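Local coordinates for BepE protein (Bartonella henselae str. Houston-1, PDB 4YK3) that is a Bartonella effector translocated by the VirB type IV secretion system, represented by its BID domain, which probably serves as the secretion signal, at residues P32-Y37 against T117-Q122; E40-C45 against V54-M59. All blocks are in the same frame, centred on the assembly; numbering follows the deposited sequence.

Contact 1. Residues P32-Y37 against T117-Q122; sequences PLVQAY and TSAVTQ
V34 and A119 have the nearest CA atoms of the two helical segments, 5.8 Å apart. The segment axes approach to 8.7 Å and run nearly antiparallel, at 161°. The small side chain of A119 is consistent with this spacing. Its CB points at the other helix and meets two residues one turn apart, L33 and Y37. L33 brings its CB to 4.2 Å from CB of A119. Y37 brings ring atom CD2 to 4.0 Å from the same CB, and the methyl lies oblique to the ring. V34 packs beside A119 on the buried side. With CG1 of V34 anti to the backbone N (chi1 167°), the other branch, CG2, is turned to the A119-V120 backbone. It lies 4.0 Å from O of A119 and 4.2 Å from CG2 of V120. On the more exposed side, the extended side chain of Q122 passes L33 at an angle, with NE2 4.0 Å from CD1 of L33. No hydrogen bond joins the two segments; most of the touches are between carbon atoms. V34 and V120 both also touch L63 of helix 56-64. Near-antiparallel helices packed with a third helix alongside fit the four-helix bundle described for BID domains.

Contact 2. Residues E40-C45 against V54-M59; sequences EVMHWC and VLKEKM
V41 and M59 meet tip to tip at the centre of this buried contact. SD of M59 lies 3.5 Å from CG1 of V41, and the M59 methyl CE also rests on that branch. The bend of M59 at chi3 (-68°) turns CE toward M42 while it stays against V41 CG1; CE is 4.1 Å from CG of M42. One turn beyond V41, C45 faces L55. SG of C45 sits 3.7 Å from CD1 of L55, and the same CD1 reaches CG1 of V41 at 4.1 Å. L55 therefore bridges two residues on one side of helix 32-49. At the more open margin, M42 crosses the aliphatic part of K56. CE of M42 is 3.6 Å from CD of K56, with SD of M42 about as near to CG as to CD of K56. Both chains bend at chi3, and the touch is made by carbon and sulfur, not by the ammonium group. No hydrogen bond crosses between the segments.

The backbone places these groups. L55 is at the N-cap position of helix 56-64, and the helical bond from M59 N to L55 O, 3.0 Å long, sets M59 one turn further on. On helix 32-49, W44 NE1 donates a hydrogen bond to E40 OE2, and the W44 ring stacks with H108 of helix 97-129. Y116 OH is hydrogen-bonded to M59 O and ties this turn to the same helix. V41 packs there on A112 and L113. L55 reaches L72 and V76 of helix 69-78. The contact thus joins helices 32-49 and 56-64, with helices 69-78 and 97-129 packed against it.

How the contacts relate
Contacts 1 and 2 share helix 32-49 and lie with their centres about 13 Å apart. Contact 1 uses the first turns of that helix and contact 2 its middle and later turns. Along the chain the order is 32-37, 40-45, 54-59 and 117-122, so both segments of contact 2 fall between those of contact 1. Contact 2 joins helices that follow one another in sequence, whereas contact 1 brings in the long helix 97-129 from 80 residues away. Y116 of that helix touches V34 and Y37 and also serves contact 2. The three helices joined here probably form part of the four-helix bundle known for BID domains.

Contact 1. Residues P32-Y37 against T117-Q122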
# COMPACT_ATOMS: atom_id res chain seq x y z
N PRO A 32 -10.60 -0.65 9.41
CA PRO A 32 -9.55 0.07 10.15
C PRO A 32 -8.14 -0.31 9.73
O PRO A 32 -7.32 0.58 9.53
CB PRO A 32 -9.81 -0.32 11.61
CG PRO A 32 -10.79 -1.46 11.57
CD PRO A 32 -11.57 -1.30 10.32
N LEU A 33 -7.85 -1.60 9.58
CA LEU A 33 -6.52 -2.01 9.16
C LEU A 33 -6.20 -1.54 7.74
O LEU A 33 -5.08 -1.13 7.44
CB LEU A 33 -6.36 -3.52 9.25
CG LEU A 33 -6.60 -4.16 10.60
CD1 LEU A 33 -6.50 -5.66 10.44
CD2 LEU A 33 -5.58 -3.65 11.61
N VAL A 34 -7.19 -1.61 6.86
CA VAL A 34 -6.99 -1.23 5.47
C VAL A 34 -6.65 0.24 5.39
O VAL A 34 -5.69 0.64 4.74
CB VAL A 34 -8.22 -1.59 4.63
CG1 VAL A 34 -8.16 -0.92 3.24
CG2 VAL A 34 -8.33 -3.10 4.52
N GLN A 35 -7.44 1.06 6.09
CA GLN A 35 -7.19 2.49 6.14
C GLN A 35 -5.82 2.82 6.74
O GLN A 35 -5.08 3.62 6.18
CB GLN A 35 -8.28 3.19 6.95
CG GLN A 35 -9.52 3.51 6.15
CD GLN A 35 -10.50 4.37 6.93
OE1 GLN A 35 -10.25 4.74 8.08
NE2 GLN A 35 -11.64 4.69 6.30
N ALA A 36 -5.50 2.19 7.87
CA ALA A 36 -4.25 2.47 8.57
C ALA A 36 -3.04 2.16 7.69
O ALA A 36 -2.10 2.95 7.61
CB ALA A 36 -4.19 1.67 9.87
N TYR A 37 -3.06 1.00 7.03
CA TYR A 37 -1.95 0.63 6.15
C TYR A 37 -1.88 1.52 4.91
O TYR A 37 -0.80 1.85 4.45
CB TYR A 37 -2.05 -0.83 5.74
CG TYR A 37 -1.50 -1.79 6.78
CD1 TYR A 37 -0.18 -1.71 7.16
CD2 TYR A 37 -2.30 -2.75 7.38
CE1 TYR A 37 0.34 -2.56 8.11
CE2 TYR A 37 -1.78 -3.63 8.34
CZ TYR A 37 -0.46 -3.51 8.70
OH TYR A 37 0.10 -4.34 9.64
N THR A 117 -1.76 -4.98 1.47
CA THR A 117 -2.34 -5.95 0.55
C THR A 117 -2.80 -7.21 1.30
O THR A 117 -3.81 -7.82 0.94
CB THR A 117 -1.35 -6.32 -0.60
OG1 THR A 117 -0.13 -6.82 -0.05
CG2 THR A 117 -1.05 -5.09 -1.44
N SER A 118 -2.08 -7.59 2.35
CA SER A 118 -2.54 -8.70 3.19
C SER A 118 -3.83 -8.33 3.94
O SER A 118 -4.73 -9.16 4.07
CB SER A 118 -1.46 -9.11 4.19
OG SER A 118 -0.29 -9.50 3.50
N ALA A 119 -3.92 -7.09 4.42
CA ALA A 119 -5.12 -6.68 5.15
C ALA A 119 -6.33 -6.66 4.21
O ALA A 119 -7.43 -7.04 4.61
CB ALA A 119 -4.92 -5.33 5.78
N VAL A 120 -6.12 -6.20 2.98
CA VAL A 120 -7.18 -6.21 1.98
C VAL A 120 -7.65 -7.63 1.68
O VAL A 120 -8.85 -7.92 1.63
CB VAL A 120 -6.73 -5.52 0.66
CG1 VAL A 120 -7.76 -5.78 -0.43
CG2 VAL A 120 -6.53 -4.02 0.87
N THR A 121 -6.69 -8.52 1.46
CA THR A 121 -7.01 -9.92 1.21
C THR A 121 -7.71 -10.53 2.43
O THR A 121 -8.69 -11.24 2.30
CB THR A 121 -5.74 -10.71 0.85
OG1 THR A 121 -5.32 -10.35 -0.47
CG2 THR A 121 -5.99 -12.23 0.92
N GLN A 122 -7.21 -10.21 3.61
CA GLN A 122 -7.76 -10.76 4.85
C GLN A 122 -9.17 -10.23 5.09
O GLN A 122 -10.01 -10.92 5.67
CB GLN A 122 -6.83 -10.42 6.00
CG GLN A 122 -7.27 -10.80 7.39
CD GLN A 122 -6.20 -10.43 8.42
OE1 GLN A 122 -5.64 -11.30 9.08
NE2 GLN A 122 -5.91 -9.13 8.54

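Contact 2. Residues E40-C45 against V54-M59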
# COMPACT_ATOMS: atom_id res chain seq x y z
N GLU A 40 -0.20 4.47 5.83
CA GLU A 40 1.20 4.11 6.05
C GLU A 40 1.98 4.05 4.74
O GLU A 40 3.11 4.56 4.63
CB GLU A 40 1.29 2.76 6.76
CG GLU A 40 2.61 2.49 7.40
CD GLU A 40 2.80 3.27 8.68
OE1 GLU A 40 1.78 3.68 9.26
OE2 GLU A 40 3.96 3.46 9.10
N VAL A 41 1.39 3.41 3.74
CA VAL A 41 1.97 3.35 2.41
C VAL A 41 2.21 4.77 1.89
O VAL A 41 3.27 5.05 1.35
CB VAL A 41 1.08 2.53 1.46
CG1 VAL A 41 1.52 2.71 -0.00
CG2 VAL A 41 1.11 1.05 1.85
N MET A 42 1.24 5.67 2.05
CA MET A 42 1.40 7.02 1.50
C MET A 42 2.54 7.76 2.18
O MET A 42 3.27 8.52 1.54
CB MET A 42 0.11 7.84 1.62
CG MET A 42 -1.04 7.27 0.81
SD MET A 42 -2.56 8.22 1.02
CE MET A 42 -2.04 9.84 0.45
N HIS A 43 2.66 7.56 3.49
CA HIS A 43 3.74 8.20 4.24
C HIS A 43 5.09 7.78 3.67
O HIS A 43 5.95 8.61 3.38
CB HIS A 43 3.66 7.85 5.72
CG HIS A 43 4.86 8.29 6.50
ND1 HIS A 43 5.02 9.59 6.94
CD2 HIS A 43 5.95 7.61 6.91
CE1 HIS A 43 6.17 9.69 7.60
NE2 HIS A 43 6.75 8.50 7.60
N TRP A 44 5.28 6.49 3.49
CA TRP A 44 6.57 6.01 3.05
C TRP A 44 6.78 6.27 1.55
O TRP A 44 7.93 6.37 1.12
CB TRP A 44 6.74 4.52 3.40
CG TRP A 44 6.85 4.31 4.90
CD1 TRP A 44 5.92 3.73 5.71
CD2 TRP A 44 7.91 4.75 5.77
NE1 TRP A 44 6.33 3.76 7.00
CE2 TRP A 44 7.55 4.38 7.08
CE3 TRP A 44 9.13 5.41 5.57
CZ2 TRP A 44 8.36 4.64 8.20
CZ3 TRP A 44 9.93 5.68 6.67
CH2 TRP A 44 9.55 5.28 7.96
N CYS A 45 5.70 6.41 0.77
CA CYS A 45 5.86 6.82 -0.63
C CYS A 45 6.46 8.22 -0.68
O CYS A 45 7.38 8.49 -1.46
CB CYS A 45 4.54 6.80 -1.42
SG CYS A 45 4.12 5.15 -2.04
N VAL A 54 1.90 8.37 -5.09
CA VAL A 54 2.39 7.56 -6.20
C VAL A 54 1.68 6.21 -6.30
O VAL A 54 1.41 5.72 -7.40
CB VAL A 54 3.91 7.39 -6.06
CG1 VAL A 54 4.37 6.34 -6.96
CG2 VAL A 54 4.59 8.70 -6.41
N LEU A 55 1.33 5.61 -5.17
CA LEU A 55 0.65 4.33 -5.20
C LEU A 55 -0.85 4.42 -4.89
O LEU A 55 -1.52 3.39 -4.71
CB LEU A 55 1.33 3.37 -4.21
CG LEU A 55 2.68 2.84 -4.66
CD1 LEU A 55 3.25 1.89 -3.62
CD2 LEU A 55 2.53 2.14 -6.00
N LYS A 56 -1.38 5.63 -4.81
CA LYS A 56 -2.77 5.77 -4.39
C LYS A 56 -3.76 5.05 -5.31
O LYS A 56 -4.63 4.29 -4.84
CB LYS A 56 -3.15 7.24 -4.27
CG LYS A 56 -2.66 7.88 -2.99
CD LYS A 56 -3.36 9.20 -2.79
CE LYS A 56 -4.84 9.01 -2.90
NZ LYS A 56 -5.58 10.25 -2.50
N GLU A 57 -3.60 5.28 -6.60
CA GLU A 57 -4.46 4.66 -7.61
C GLU A 57 -4.40 3.13 -7.56
O GLU A 57 -5.43 2.46 -7.55
CB GLU A 57 -4.06 5.16 -8.99
CG GLU A 57 -4.96 4.73 -10.13
CD GLU A 57 -4.73 5.55 -11.39
OE1 GLU A 57 -3.59 5.52 -11.92
OE2 GLU A 57 -5.67 6.23 -11.83
N LYS A 58 -3.19 2.59 -7.49
CA LYS A 58 -3.02 1.14 -7.48
C LYS A 58 -3.58 0.52 -6.20
O LYS A 58 -4.05 -0.61 -6.22
CB LYS A 58 -1.55 0.77 -7.66
CG LYS A 58 -1.03 0.99 -9.08
CD LYS A 58 0.04 -0.02 -9.47
CE LYS A 58 0.49 0.18 -10.91
NZ LYS A 58 1.38 -0.91 -11.40
N MET A 59 -3.51 1.24 -5.09
CA MET A 59 -4.08 0.72 -3.85
C MET A 59 -5.60 0.67 -3.95
O MET A 59 -6.22 -0.25 -3.43
CB MET A 59 -3.63 1.55 -2.65
CG MET A 59 -2.23 1.20 -2.15
SD MET A 59 -1.89 1.96 -0.57
CE MET A 59 -1.84 3.72 -1.00